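Local coordinates for envelopment polyprotein (Bovine Schmallenberg virus BH80/Germany/2011, PDB 7A56) that probably merges the viral envelope with a host membrane during entry, acting as the class II fusion glycoprotein Gc, here in its trimeric postfusion form, at residues Q353-I358 and S425-A431; E155-N159 and I170-L175; T121-I125 and D301-Q305; F100-I104 and Y338-L342; S114-E120 and K188-S194. All blocks are in the same frame, centred on the assembly; numbering follows the deposited sequence.

How the contacts relate
The five contacts sample an elongated class II fusion glycoprotein and illustrate how one long strand can tie distant parts together. Residues of strand 98-134 take part in contacts 4, 5 and 3 in turn, and beside its far end lies contact 2, whose centre is about 90 Å from that of contact 4. Contacts 3 and 5 are about 19 Å apart between centres and touch where Thr121 CG2 meets Ile189 CD1 at 4.0 Å. Contact 1 stands off this rod, about 28 Å from contact 4 between centres. Contacts 2, 4 and 5 also reach the second subunit. In contact 2 a phosphate, probably from the crystallisation liquor, lies about 4 Å from the Arg156 side chain.

Contact 1. Residues Q353-I358 and S425-A431; sequences QATVTI and SVCSASA
Ile358 lays its branches across the alanines of the facing strand: CG2 meets Ala431 CB at 3.6 Å, and CG1 meets Ala429 CB at 4.0 Å. With chi2 at 170° its chain is extended, which carries CD1 past Ala429 as far as Val426 CG2, again at 4.0 Å. Val356 fills the other end with both its methyls, CG1 turned to Val426 and CG2 set against Cys427 CB at 4.1 Å. Val426 to Ala429 form a type II' turn that closes the hairpin of strands 422-426 and 429-433, and Cys427 is further tied by its disulfide to Cys387. Strands 356-358 and 429-431 run almost parallel, 3° apart, yet they belong to outermost strands of two different four-stranded sheets, consistent with the immunoglobulin-like beta sandwich of domain III in class II fusion proteins. Water enters between their backbones: one molecule accepts from Val356 N at 3.1 Å and hydrogen-bonds to Ser428 OG, while another accepts from Ile358 N at 2.7 Å and bonds only weakly to Ser430 O. The chemistry is therefore divided: aliphatic branches join the sheets directly, while the polar link at the Val356 and Ile358 N-H groups runs through water.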
# COMPACT_ATOMS: atom_id res chain seq x y z
N GLN A 353 23.12 -17.31 19.32
CA GLN A 353 22.94 -17.39 17.87
C GLN A 353 22.50 -18.79 17.46
O GLN A 353 23.05 -19.79 17.93
CB GLN A 353 24.22 -17.01 17.16
CG GLN A 353 24.26 -15.55 16.85
CD GLN A 353 24.78 -15.28 15.45
OE1 GLN A 353 25.17 -16.22 14.72
NE2 GLN A 353 24.78 -14.01 15.07
N ALA A 354 21.52 -18.85 16.55
CA ALA A 354 21.07 -20.15 16.05
C ALA A 354 22.17 -20.86 15.24
O ALA A 354 23.02 -20.23 14.63
CB ALA A 354 19.81 -19.96 15.19
N THR A 355 22.16 -22.19 15.27
CA THR A 355 23.03 -23.00 14.40
C THR A 355 22.22 -23.44 13.18
O THR A 355 21.38 -24.33 13.28
CB THR A 355 23.56 -24.20 15.16
OG1 THR A 355 24.27 -23.75 16.31
CG2 THR A 355 24.51 -25.06 14.27
N VAL A 356 22.47 -22.81 12.04
CA VAL A 356 21.78 -23.10 10.78
C VAL A 356 22.81 -23.55 9.76
O VAL A 356 23.92 -23.00 9.71
CB VAL A 356 21.00 -21.87 10.26
CG1 VAL A 356 20.29 -22.20 8.95
CG2 VAL A 356 20.01 -21.38 11.30
N THR A 357 22.48 -24.59 9.00
CA THR A 357 23.28 -25.00 7.86
C THR A 357 22.40 -25.06 6.62
O THR A 357 21.24 -25.51 6.68
CB THR A 357 23.97 -26.38 8.07
OG1 THR A 357 22.97 -27.38 8.33
CG2 THR A 357 25.00 -26.34 9.24
N ILE A 358 22.94 -24.62 5.49
CA ILE A 358 22.28 -24.80 4.19
C ILE A 358 22.77 -26.12 3.61
O ILE A 358 23.86 -26.19 3.05
CB ILE A 358 22.54 -23.64 3.25
CG1 ILE A 358 22.00 -22.36 3.88
CG2 ILE A 358 21.93 -23.99 1.86
CD1 ILE A 358 22.40 -21.09 3.18
N SER A 425 22.92 -16.60 1.93
CA SER A 425 23.22 -16.82 3.34
C SER A 425 21.92 -16.76 4.11
O SER A 425 21.02 -15.97 3.78
CB SER A 425 24.26 -15.79 3.86
OG SER A 425 23.70 -14.51 4.14
N VAL A 426 21.82 -17.62 5.13
CA VAL A 426 20.69 -17.62 6.06
C VAL A 426 21.26 -17.67 7.49
O VAL A 426 21.92 -18.65 7.85
CB VAL A 426 19.77 -18.82 5.81
CG1 VAL A 426 18.59 -18.79 6.78
CG2 VAL A 426 19.30 -18.82 4.31
N CYS A 427 20.97 -16.66 8.30
CA CYS A 427 21.67 -16.48 9.59
C CYS A 427 23.17 -16.51 9.27
O CYS A 427 23.63 -15.83 8.34
CB CYS A 427 21.19 -17.53 10.61
SG CYS A 427 19.69 -17.11 11.64
N SER A 428 23.98 -17.31 9.93
CA SER A 428 25.39 -17.28 9.58
C SER A 428 25.77 -18.32 8.52
O SER A 428 26.95 -18.40 8.16
CB SER A 428 26.25 -17.43 10.85
OG SER A 428 26.10 -18.74 11.38
N ALA A 429 24.82 -19.07 7.97
CA ALA A 429 25.16 -20.12 7.01
C ALA A 429 25.23 -19.56 5.60
O ALA A 429 24.49 -18.65 5.24
CB ALA A 429 24.14 -21.26 7.06
N SER A 430 26.14 -20.10 4.79
CA SER A 430 26.31 -19.69 3.41
C SER A 430 26.32 -20.89 2.48
O SER A 430 26.76 -21.99 2.87
CB SER A 430 27.61 -18.94 3.22
OG SER A 430 27.45 -17.98 2.22
N ALA A 431 25.88 -20.68 1.24
CA ALA A 431 26.00 -21.72 0.22
C ALA A 431 25.93 -21.05 -1.14
O ALA A 431 25.40 -19.94 -1.28
CB ALA A 431 24.91 -22.78 0.35
O HOH W 1 23.42 -18.12 13.17
O HOH W 2 23.71 -20.00 11.50
O HOH W 3 25.57 -24.04 5.36

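Contact 2. Residues E155-N159 and I170-L175; sequences ERSSN and INDGCL
Asn159 and Asn171 set their amides almost perpendicular, with planes 83° apart. Asn159 OD1 accepts from the backbone N of Asn171 at 3.1 Å, the donor standing above the carbonyl plane, 58° out of it, instead of meeting a lone pair. The oxygen of the other amide is turned to water: Asn171 OD1 accepts a hydrogen bond from a water at 2.6 Å, and that water accepts from Arg156 NH1 at 2.9 Å, at the edge of the guanidinium and in its plane. Arg156 reaches this point with CG running over the backbone of Asn171, 3.9 Å from its O, before the chain bends at chi3 (-71°). Its guanidinium then turns to the second subunit, forming a salt bridge with Asp283 and a cation-pi contact with Tyr284 of that chain, while Asn171 ND2 bonds to Trp160 O there. Beneath these side chains the antiparallel ladder shifts by one residue, a beta bulge between the Glu155-Cys174 and Ser158-Asp172 pairs. At the latter pair Ser158 N donates to Asp172 O at 2.7 Å, whereas the bond from Arg156 N to Gly173 O is weak. Backbone bonds, two of them weak, thus hold the hairpin, with one amide oxygen and bridging waters adding to them, while Arg156 and Asn171 link it to the second subunit, where the arginine charge is paired with Asp283.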
# COMPACT_ATOMS: atom_id res chain seq x y z
N GLU A 155 -23.22 -3.71 -44.64
CA GLU A 155 -24.26 -3.24 -45.54
C GLU A 155 -23.83 -3.51 -46.98
O GLU A 155 -22.64 -3.78 -47.26
CB GLU A 155 -24.49 -1.73 -45.41
CG GLU A 155 -24.80 -1.18 -44.03
CD GLU A 155 -26.20 -1.46 -43.55
OE1 GLU A 155 -27.04 -1.90 -44.35
OE2 GLU A 155 -26.48 -1.17 -42.34
N ARG A 156 -24.79 -3.41 -47.88
CA ARG A 156 -24.53 -3.43 -49.33
C ARG A 156 -23.88 -4.75 -49.76
O ARG A 156 -23.04 -4.78 -50.67
CB ARG A 156 -23.64 -2.24 -49.73
CG ARG A 156 -24.18 -0.84 -49.36
CD ARG A 156 -23.05 0.22 -49.32
NE ARG A 156 -22.15 0.01 -48.16
CZ ARG A 156 -20.88 -0.40 -48.28
NH1 ARG A 156 -20.38 -0.62 -49.50
NH2 ARG A 156 -20.13 -0.58 -47.22
N SER A 157 -24.28 -5.87 -49.15
CA SER A 157 -23.57 -7.11 -49.45
C SER A 157 -24.06 -7.81 -50.74
O SER A 157 -23.28 -8.57 -51.36
CB SER A 157 -23.66 -8.04 -48.24
OG SER A 157 -25.00 -8.07 -47.78
N SER A 158 -25.29 -7.53 -51.21
CA SER A 158 -25.80 -8.12 -52.44
C SER A 158 -25.23 -7.36 -53.64
O SER A 158 -25.35 -6.13 -53.72
CB SER A 158 -27.34 -8.06 -52.48
OG SER A 158 -27.89 -8.86 -51.44
N ASN A 159 -24.56 -8.06 -54.55
CA ASN A 159 -24.10 -7.42 -55.79
C ASN A 159 -23.97 -8.49 -56.84
O ASN A 159 -23.97 -9.68 -56.54
CB ASN A 159 -22.73 -6.75 -55.61
CG ASN A 159 -22.82 -5.37 -55.04
OD1 ASN A 159 -23.24 -4.45 -55.72
ND2 ASN A 159 -22.37 -5.21 -53.78
N ILE A 170 -28.52 -4.91 -55.94
CA ILE A 170 -27.22 -4.32 -56.22
C ILE A 170 -26.97 -3.28 -55.14
O ILE A 170 -27.81 -2.40 -54.94
CB ILE A 170 -27.15 -3.64 -57.61
CG1 ILE A 170 -27.51 -4.63 -58.71
CG2 ILE A 170 -25.75 -3.01 -57.80
CD1 ILE A 170 -26.57 -5.80 -58.87
N ASN A 171 -25.84 -3.39 -54.47
CA ASN A 171 -25.47 -2.43 -53.43
C ASN A 171 -26.58 -2.33 -52.37
O ASN A 171 -27.01 -1.23 -51.98
CB ASN A 171 -25.12 -1.07 -54.08
CG ASN A 171 -23.67 -1.03 -54.53
OD1 ASN A 171 -22.80 -1.63 -53.88
ND2 ASN A 171 -23.39 -0.39 -55.65
N ASP A 172 -27.04 -3.50 -51.91
CA ASP A 172 -28.22 -3.61 -51.07
C ASP A 172 -28.09 -4.88 -50.23
O ASP A 172 -27.20 -5.71 -50.44
CB ASP A 172 -29.49 -3.58 -51.95
CG ASP A 172 -30.82 -3.44 -51.16
OD1 ASP A 172 -30.91 -2.99 -49.96
OD2 ASP A 172 -31.84 -3.79 -51.74
N GLY A 173 -28.98 -5.04 -49.26
CA GLY A 173 -28.89 -6.22 -48.41
C GLY A 173 -27.88 -6.09 -47.31
O GLY A 173 -27.22 -5.06 -47.12
N CYS A 174 -27.72 -7.19 -46.57
CA CYS A 174 -26.85 -7.16 -45.42
C CYS A 174 -26.35 -8.56 -45.11
O CYS A 174 -27.04 -9.56 -45.38
CB CYS A 174 -27.59 -6.58 -44.22
SG CYS A 174 -26.61 -6.53 -42.59
N LEU A 175 -25.16 -8.63 -44.51
CA LEU A 175 -24.64 -9.87 -43.96
C LEU A 175 -24.23 -9.55 -42.54
O LEU A 175 -23.45 -8.61 -42.32
CB LEU A 175 -23.45 -10.41 -44.76
CG LEU A 175 -22.70 -11.66 -44.31
CD1 LEU A 175 -23.58 -12.88 -44.33
CD2 LEU A 175 -21.49 -11.89 -45.18
O HOH W 4 -27.52 -2.52 -47.06
O HOH W 5 -21.24 -0.28 -52.22

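Contact 3. Residues T121-I125 and D301-Q305; sequences TGPTI and DNSYQ
A Gly122-Pro123 break in the long strand 98-134 is gripped by Asn302 and Tyr304, which come from the loop leading into helix 305-308. The Tyr304 ring lies flat beneath the break. Pro123 CD sits over the ring centre, 3.6 Å from the centroid and 13° off the normal, in a CH-pi contact, and Gly122 C shares that face nearer the rim. Gly122 CA approaches Tyr304 CD1 to 3.3 Å. Across this break the long strand passes from pairing with strand 187-192 to pairing with strand 172-183, so the loop clasps the point of changeover. Asn302 does the polar work. Its CG is anti to the backbone N (chi1 -171°), which stretches the amide towards the break, and ND2 spends both hydrogens there: one goes to Gly122 O at 3.0 Å, in the carbonyl plane, and the other to Thr124 OG1 at 2.9 Å. Both acceptors lie close to the amide plane, so the two bonds together fix the rotation of the group. Asn302 OD1 receives a water at 2.7 Å, and the same water donates to Thr121 OG1 at 2.8 Å. Thr124 OG1 also bonds to Asp181 OD2, its strongest partner, and Thr121 OG1 to Val267 O.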
# COMPACT_ATOMS: atom_id res chain seq x y z
N THR A 121 -9.63 -17.47 -16.99
CA THR A 121 -9.18 -16.98 -18.29
C THR A 121 -8.11 -17.94 -18.80
O THR A 121 -7.63 -18.83 -18.08
CB THR A 121 -8.68 -15.49 -18.24
OG1 THR A 121 -8.57 -14.95 -19.57
CG2 THR A 121 -7.27 -15.31 -17.52
N GLY A 122 -7.78 -17.77 -20.08
CA GLY A 122 -6.80 -18.55 -20.80
C GLY A 122 -6.88 -18.15 -22.27
O GLY A 122 -7.59 -17.21 -22.62
N PRO A 123 -6.15 -18.82 -23.14
CA PRO A 123 -6.09 -18.36 -24.54
C PRO A 123 -7.35 -18.73 -25.31
O PRO A 123 -8.04 -19.70 -25.00
CB PRO A 123 -4.89 -19.13 -25.10
CG PRO A 123 -4.95 -20.47 -24.27
CD PRO A 123 -5.32 -20.02 -22.90
N THR A 124 -7.59 -17.98 -26.39
CA THR A 124 -8.72 -18.31 -27.25
C THR A 124 -8.32 -19.43 -28.19
O THR A 124 -7.25 -19.40 -28.81
CB THR A 124 -9.19 -17.07 -27.99
OG1 THR A 124 -9.69 -16.14 -27.03
CG2 THR A 124 -10.29 -17.40 -29.01
N ILE A 125 -9.19 -20.42 -28.27
CA ILE A 125 -8.98 -21.63 -29.06
C ILE A 125 -10.07 -21.85 -30.09
O ILE A 125 -10.04 -22.88 -30.77
CB ILE A 125 -8.90 -22.85 -28.15
CG1 ILE A 125 -10.23 -23.06 -27.41
CG2 ILE A 125 -7.76 -22.58 -27.15
CD1 ILE A 125 -10.30 -24.38 -26.71
N ASP A 301 -10.94 -9.32 -28.57
CA ASP A 301 -9.52 -9.21 -28.22
C ASP A 301 -9.23 -10.08 -27.00
O ASP A 301 -10.05 -10.17 -26.09
CB ASP A 301 -9.15 -7.77 -27.86
CG ASP A 301 -9.30 -6.79 -29.05
OD1 ASP A 301 -8.67 -7.04 -30.09
OD2 ASP A 301 -10.01 -5.76 -28.89
N ASN A 302 -8.06 -10.73 -26.97
CA ASN A 302 -7.70 -11.55 -25.80
C ASN A 302 -6.23 -11.30 -25.50
O ASN A 302 -5.38 -11.57 -26.34
CB ASN A 302 -7.93 -13.06 -26.01
CG ASN A 302 -7.76 -13.89 -24.70
OD1 ASN A 302 -7.26 -13.39 -23.66
ND2 ASN A 302 -8.21 -15.14 -24.74
N SER A 303 -5.94 -10.81 -24.32
CA SER A 303 -4.57 -10.47 -23.95
C SER A 303 -3.98 -11.48 -22.95
O SER A 303 -3.23 -11.10 -22.06
CB SER A 303 -4.52 -9.03 -23.41
OG SER A 303 -3.17 -8.62 -23.26
N TYR A 304 -4.28 -12.77 -23.14
CA TYR A 304 -3.83 -13.86 -22.26
C TYR A 304 -2.32 -13.93 -22.12
O TYR A 304 -1.79 -14.35 -21.07
CB TYR A 304 -4.35 -15.20 -22.81
CG TYR A 304 -3.77 -16.38 -22.11
CD1 TYR A 304 -4.11 -16.61 -20.77
CD2 TYR A 304 -2.83 -17.22 -22.73
CE1 TYR A 304 -3.56 -17.69 -20.07
CE2 TYR A 304 -2.28 -18.31 -22.05
CZ TYR A 304 -2.64 -18.52 -20.69
OH TYR A 304 -2.10 -19.56 -19.92
N GLN A 305 -1.60 -13.52 -23.17
CA GLN A 305 -0.15 -13.54 -23.08
C GLN A 305 0.35 -12.70 -21.91
O GLN A 305 1.44 -12.97 -21.40
CB GLN A 305 0.46 -13.05 -24.37
CG GLN A 305 0.12 -11.61 -24.66
CD GLN A 305 -1.07 -11.41 -25.60
OE1 GLN A 305 -1.95 -12.28 -25.77
NE2 GLN A 305 -1.10 -10.25 -26.23
O HOH W 6 -7.15 -13.04 -20.96

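Contact 4. Residues F100-I104 and Y338-L342; sequences FSIII and YKIML
Ile104 CG1 stands over the centre of the Tyr338 ring, 3.6 Å from the centroid and only 4° off the normal, a CH-pi contact seated squarely on the face. CG2 lies just beyond the rim, 3.9 Å from Tyr338 CD2. A chi1 of 54°, with CG between the backbone N and the carbonyl carbon, swings the ring over to the isoleucine, and chi2 near 89° sets its plane. This is the tightly packed end, and Leu228 of strand 226-231 touches both residues. Further along, the fit eases. The CD1 of Ile104 and the CD1 of Ile340 come no closer than 4.4 Å. Ile102 and Ile340 pass alongside one another, pointing opposite ways, with Ile102 CD1 at 4.1 Å from Ile340 CG2. Ile102 then meets Leu342 tip to tip, CD1 to CD1, at 3.9 Å. At the loose end, Phe100 CZ approaches Leu342 CD1 obliquely at 4.3 Å, and Leu342 is partly exposed, whereas the Phe100 ring is covered by Ile27, Leu30 and Ile34 of helix 23-40. The two strands run antiparallel, with axes 10.1 Å apart, and belong to separate sheets packed face to face, consistent with the beta sandwich of domain I in class II fusion proteins. Lys339 points out of this core and bonds to Thr60 O of the second subunit. Here the two strands meet through hydrocarbon alone, so their packing probably rests on dispersion and on burial of apolar surface.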
# COMPACT_ATOMS: atom_id res chain seq x y z
N PHE A 100 16.09 -20.41 36.77
CA PHE A 100 15.53 -20.99 35.55
C PHE A 100 15.34 -19.87 34.55
O PHE A 100 15.62 -18.71 34.84
CB PHE A 100 14.22 -21.77 35.79
CG PHE A 100 13.10 -20.92 36.36
CD1 PHE A 100 12.98 -20.77 37.73
CD2 PHE A 100 12.15 -20.34 35.53
CE1 PHE A 100 11.98 -20.01 38.28
CE2 PHE A 100 11.13 -19.54 36.06
CZ PHE A 100 11.04 -19.40 37.46
N SER A 101 14.80 -20.22 33.37
CA SER A 101 14.63 -19.26 32.30
C SER A 101 13.16 -19.20 31.86
O SER A 101 12.42 -20.19 31.96
CB SER A 101 15.52 -19.60 31.12
OG SER A 101 14.95 -20.68 30.42
N ILE A 102 12.74 -17.99 31.48
CA ILE A 102 11.46 -17.73 30.84
C ILE A 102 11.78 -17.19 29.46
O ILE A 102 12.56 -16.24 29.34
CB ILE A 102 10.62 -16.72 31.64
CG1 ILE A 102 10.28 -17.27 33.05
CG2 ILE A 102 9.36 -16.33 30.92
CD1 ILE A 102 9.51 -16.28 33.93
N ILE A 103 11.18 -17.78 28.44
CA ILE A 103 11.37 -17.35 27.05
C ILE A 103 10.07 -16.72 26.57
O ILE A 103 8.99 -17.27 26.81
CB ILE A 103 11.79 -18.55 26.19
CG1 ILE A 103 13.24 -18.97 26.57
CG2 ILE A 103 11.68 -18.29 24.65
CD1 ILE A 103 13.57 -20.41 26.08
N ILE A 104 10.16 -15.52 25.99
CA ILE A 104 9.02 -14.90 25.32
C ILE A 104 9.09 -15.25 23.83
O ILE A 104 10.05 -14.87 23.14
CB ILE A 104 9.01 -13.38 25.53
CG1 ILE A 104 9.15 -12.98 27.02
CG2 ILE A 104 7.81 -12.71 24.78
CD1 ILE A 104 7.96 -13.49 27.88
N TYR A 338 6.50 -6.77 27.19
CA TYR A 338 6.21 -7.74 28.23
C TYR A 338 6.88 -7.30 29.54
O TYR A 338 7.93 -6.65 29.54
CB TYR A 338 6.70 -9.16 27.89
CG TYR A 338 8.19 -9.28 27.50
CD1 TYR A 338 9.15 -9.51 28.48
CD2 TYR A 338 8.61 -9.20 26.17
CE1 TYR A 338 10.49 -9.66 28.16
CE2 TYR A 338 9.98 -9.36 25.81
CZ TYR A 338 10.92 -9.59 26.87
OH TYR A 338 12.27 -9.78 26.58
N LYS A 339 6.25 -7.71 30.63
CA LYS A 339 6.72 -7.43 31.98
C LYS A 339 6.53 -8.68 32.83
O LYS A 339 5.45 -9.30 32.82
CB LYS A 339 5.98 -6.21 32.56
CG LYS A 339 6.48 -5.76 34.02
CD LYS A 339 5.47 -4.81 34.62
CE LYS A 339 5.95 -4.34 36.10
NZ LYS A 339 4.98 -3.31 36.62
N ILE A 340 7.59 -9.03 33.58
CA ILE A 340 7.63 -10.23 34.42
C ILE A 340 7.98 -9.78 35.84
O ILE A 340 8.94 -9.02 36.02
CB ILE A 340 8.68 -11.23 33.91
CG1 ILE A 340 8.32 -11.76 32.50
CG2 ILE A 340 8.89 -12.39 34.93
CD1 ILE A 340 9.61 -12.19 31.75
N MET A 341 7.14 -10.17 36.81
CA MET A 341 7.28 -9.80 38.24
C MET A 341 6.98 -11.04 39.07
O MET A 341 5.81 -11.35 39.32
CB MET A 341 6.31 -8.67 38.57
CG MET A 341 6.41 -8.12 40.05
SD MET A 341 5.75 -6.43 39.99
CE MET A 341 6.74 -5.65 41.28
N LEU A 342 8.04 -11.73 39.53
CA LEU A 342 7.88 -13.00 40.23
C LEU A 342 8.02 -12.87 41.75
O LEU A 342 7.72 -13.82 42.48
CB LEU A 342 8.90 -14.02 39.71
CG LEU A 342 8.90 -14.20 38.19
CD1 LEU A 342 9.85 -15.32 37.68
CD2 LEU A 342 7.49 -14.51 37.73

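Contact 5. Residues S114-E120 and K188-S194; sequences SYRFLYE and KIYKKSS
Tyr190 packs along the facing strand from its first side-chain atom onwards. Its CB rests on Tyr115 CB at 3.9 Å and lies 3.5 Å from Arg116 O; CG, anti to the carbonyl carbon at chi1 -60°, turns the ring towards Phe117. There CD2 comes within 3.4 Å of Phe117 CA, CE2 meets Phe117 CB at 3.7 Å, and CZ looks towards Phe117 CD1. Ile242 and Val244 of strand 241-245 also touch this side chain. The two rings form a T-shaped pair, the edge of Phe117 directed at the face of Tyr190, with centroids 5.8 Å apart and planes at 77°. Just beyond this pair the antiparallel ladder between strands 98-134 and 187-192 contains a classic beta bulge: Leu118 N and Tyr119 N both donate to Ile189 O, at 2.7 Å and 3.2 Å respectively. Past the bulge the Tyr119 ring lies over Ile189, whose CB sits above its face, and the Tyr119 hydroxyl bonds to Asn255 O. On the other side of the T-shaped pair, Arg116 and Lys191 lie side by side and send their charged ends to acids: Arg116 makes a salt bridge with Glu311 of the second subunit, Lys191 one with Asp256. Glu120 and Lys188 also run alongside each other, OE2 and NZ joined by a long, weak salt bridge of 3.5 Å, and a water donating to OE2 and accepting from NZ spans the same two atoms.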
# COMPACT_ATOMS: atom_id res chain seq x y z
N SER A 114 -9.71 -12.87 3.20
CA SER A 114 -10.58 -13.68 2.38
C SER A 114 -10.56 -13.16 0.95
O SER A 114 -10.36 -11.96 0.70
CB SER A 114 -12.03 -13.67 2.90
OG SER A 114 -12.02 -13.91 4.33
N TYR A 115 -10.79 -14.06 0.00
CA TYR A 115 -10.90 -13.72 -1.41
C TYR A 115 -12.10 -14.43 -2.00
O TYR A 115 -12.52 -15.50 -1.52
CB TYR A 115 -9.62 -14.11 -2.20
CG TYR A 115 -8.43 -13.21 -1.90
CD1 TYR A 115 -7.80 -13.21 -0.61
CD2 TYR A 115 -7.92 -12.34 -2.87
CE1 TYR A 115 -6.73 -12.35 -0.36
CE2 TYR A 115 -6.86 -11.52 -2.65
CZ TYR A 115 -6.25 -11.53 -1.36
OH TYR A 115 -5.20 -10.67 -1.09
N ARG A 116 -12.63 -13.85 -3.09
CA ARG A 116 -13.76 -14.45 -3.78
C ARG A 116 -13.51 -14.60 -5.28
O ARG A 116 -12.85 -13.78 -5.94
CB ARG A 116 -15.07 -13.68 -3.57
CG ARG A 116 -15.05 -12.30 -4.07
CD ARG A 116 -16.46 -11.69 -4.01
NE ARG A 116 -16.42 -10.27 -4.35
CZ ARG A 116 -16.74 -9.77 -5.54
NH1 ARG A 116 -16.66 -8.46 -5.76
NH2 ARG A 116 -17.17 -10.58 -6.50
N PHE A 117 -14.07 -15.68 -5.80
CA PHE A 117 -13.77 -16.06 -7.16
C PHE A 117 -14.43 -15.08 -8.12
O PHE A 117 -15.62 -14.77 -7.97
CB PHE A 117 -14.25 -17.48 -7.42
CG PHE A 117 -14.21 -17.84 -8.88
CD1 PHE A 117 -13.03 -18.26 -9.48
CD2 PHE A 117 -15.36 -17.75 -9.65
CE1 PHE A 117 -13.03 -18.59 -10.85
CE2 PHE A 117 -15.33 -18.06 -10.97
CZ PHE A 117 -14.16 -18.50 -11.55
N LEU A 118 -13.65 -14.59 -9.09
CA LEU A 118 -14.16 -13.73 -10.16
C LEU A 118 -14.37 -14.46 -11.49
O LEU A 118 -15.48 -14.41 -12.02
CB LEU A 118 -13.24 -12.53 -10.41
CG LEU A 118 -13.02 -11.60 -9.21
CD1 LEU A 118 -12.16 -10.44 -9.74
CD2 LEU A 118 -14.33 -11.14 -8.62
N TYR A 119 -13.34 -15.11 -12.04
CA TYR A 119 -13.52 -15.71 -13.37
C TYR A 119 -12.30 -16.57 -13.67
O TYR A 119 -11.26 -16.46 -13.02
CB TYR A 119 -13.69 -14.61 -14.44
CG TYR A 119 -12.50 -13.65 -14.50
CD1 TYR A 119 -11.32 -14.03 -15.15
CD2 TYR A 119 -12.60 -12.34 -13.97
CE1 TYR A 119 -10.27 -13.18 -15.27
CE2 TYR A 119 -11.53 -11.47 -14.04
CZ TYR A 119 -10.37 -11.90 -14.68
OH TYR A 119 -9.27 -11.07 -14.75
N GLU A 120 -12.42 -17.39 -14.72
CA GLU A 120 -11.29 -18.08 -15.32
C GLU A 120 -10.92 -17.38 -16.61
O GLU A 120 -11.78 -16.80 -17.28
CB GLU A 120 -11.63 -19.54 -15.65
CG GLU A 120 -11.63 -20.48 -14.53
CD GLU A 120 -12.05 -21.88 -14.97
OE1 GLU A 120 -13.17 -22.03 -15.53
OE2 GLU A 120 -11.25 -22.82 -14.77
N LYS A 188 -7.36 -18.89 -12.55
CA LYS A 188 -8.56 -18.46 -11.82
C LYS A 188 -8.24 -17.17 -11.10
O LYS A 188 -7.24 -17.09 -10.40
CB LYS A 188 -9.04 -19.50 -10.80
CG LYS A 188 -9.17 -20.92 -11.37
CD LYS A 188 -9.91 -21.85 -10.39
CE LYS A 188 -10.56 -23.04 -11.13
NZ LYS A 188 -9.56 -23.82 -11.92
N ILE A 189 -9.11 -16.18 -11.25
CA ILE A 189 -8.88 -14.84 -10.75
C ILE A 189 -9.86 -14.61 -9.61
O ILE A 189 -11.07 -14.96 -9.72
CB ILE A 189 -9.00 -13.78 -11.87
CG1 ILE A 189 -7.73 -13.73 -12.76
CG2 ILE A 189 -9.18 -12.38 -11.23
CD1 ILE A 189 -7.32 -14.99 -13.51
N TYR A 190 -9.30 -14.07 -8.48
CA TYR A 190 -9.99 -13.76 -7.23
C TYR A 190 -9.76 -12.31 -6.81
O TYR A 190 -8.73 -11.71 -7.11
CB TYR A 190 -9.49 -14.62 -6.08
CG TYR A 190 -9.68 -16.10 -6.33
CD1 TYR A 190 -8.76 -16.83 -7.05
CD2 TYR A 190 -10.75 -16.78 -5.75
CE1 TYR A 190 -8.93 -18.20 -7.27
CE2 TYR A 190 -10.92 -18.13 -5.93
CZ TYR A 190 -9.99 -18.84 -6.68
OH TYR A 190 -10.13 -20.20 -6.83
N LYS A 191 -10.75 -11.77 -6.11
CA LYS A 191 -10.67 -10.42 -5.55
C LYS A 191 -10.71 -10.50 -4.01
O LYS A 191 -11.50 -11.28 -3.45
CB LYS A 191 -11.84 -9.59 -6.05
CG LYS A 191 -11.69 -8.11 -5.74
CD LYS A 191 -12.93 -7.38 -6.28
CE LYS A 191 -12.74 -5.88 -6.21
NZ LYS A 191 -13.85 -5.11 -6.90
N LYS A 192 -9.97 -9.61 -3.36
CA LYS A 192 -10.00 -9.53 -1.87
C LYS A 192 -11.41 -9.15 -1.41
O LYS A 192 -12.02 -8.23 -1.97
CB LYS A 192 -8.96 -8.50 -1.42
CG LYS A 192 -8.81 -8.35 0.15
CD LYS A 192 -7.45 -7.72 0.50
CE LYS A 192 -7.38 -6.30 0.02
NZ LYS A 192 -5.97 -5.79 -0.03
N SER A 193 -11.96 -9.90 -0.43
CA SER A 193 -13.35 -9.77 -0.01
C SER A 193 -13.48 -9.62 1.51
O SER A 193 -14.51 -10.00 2.08
CB SER A 193 -14.18 -10.96 -0.52
OG SER A 193 -13.70 -12.21 -0.01
N SER A 194 -12.44 -9.09 2.16
CA SER A 194 -12.45 -8.75 3.59
C SER A 194 -11.36 -7.71 3.81
O SER A 194 -10.52 -7.46 2.94
CB SER A 194 -12.20 -9.97 4.48
OG SER A 194 -10.85 -10.38 4.37
O HOH W 7 -15.18 -15.00 0.10
O HOH W 8 -8.55 -22.84 -14.19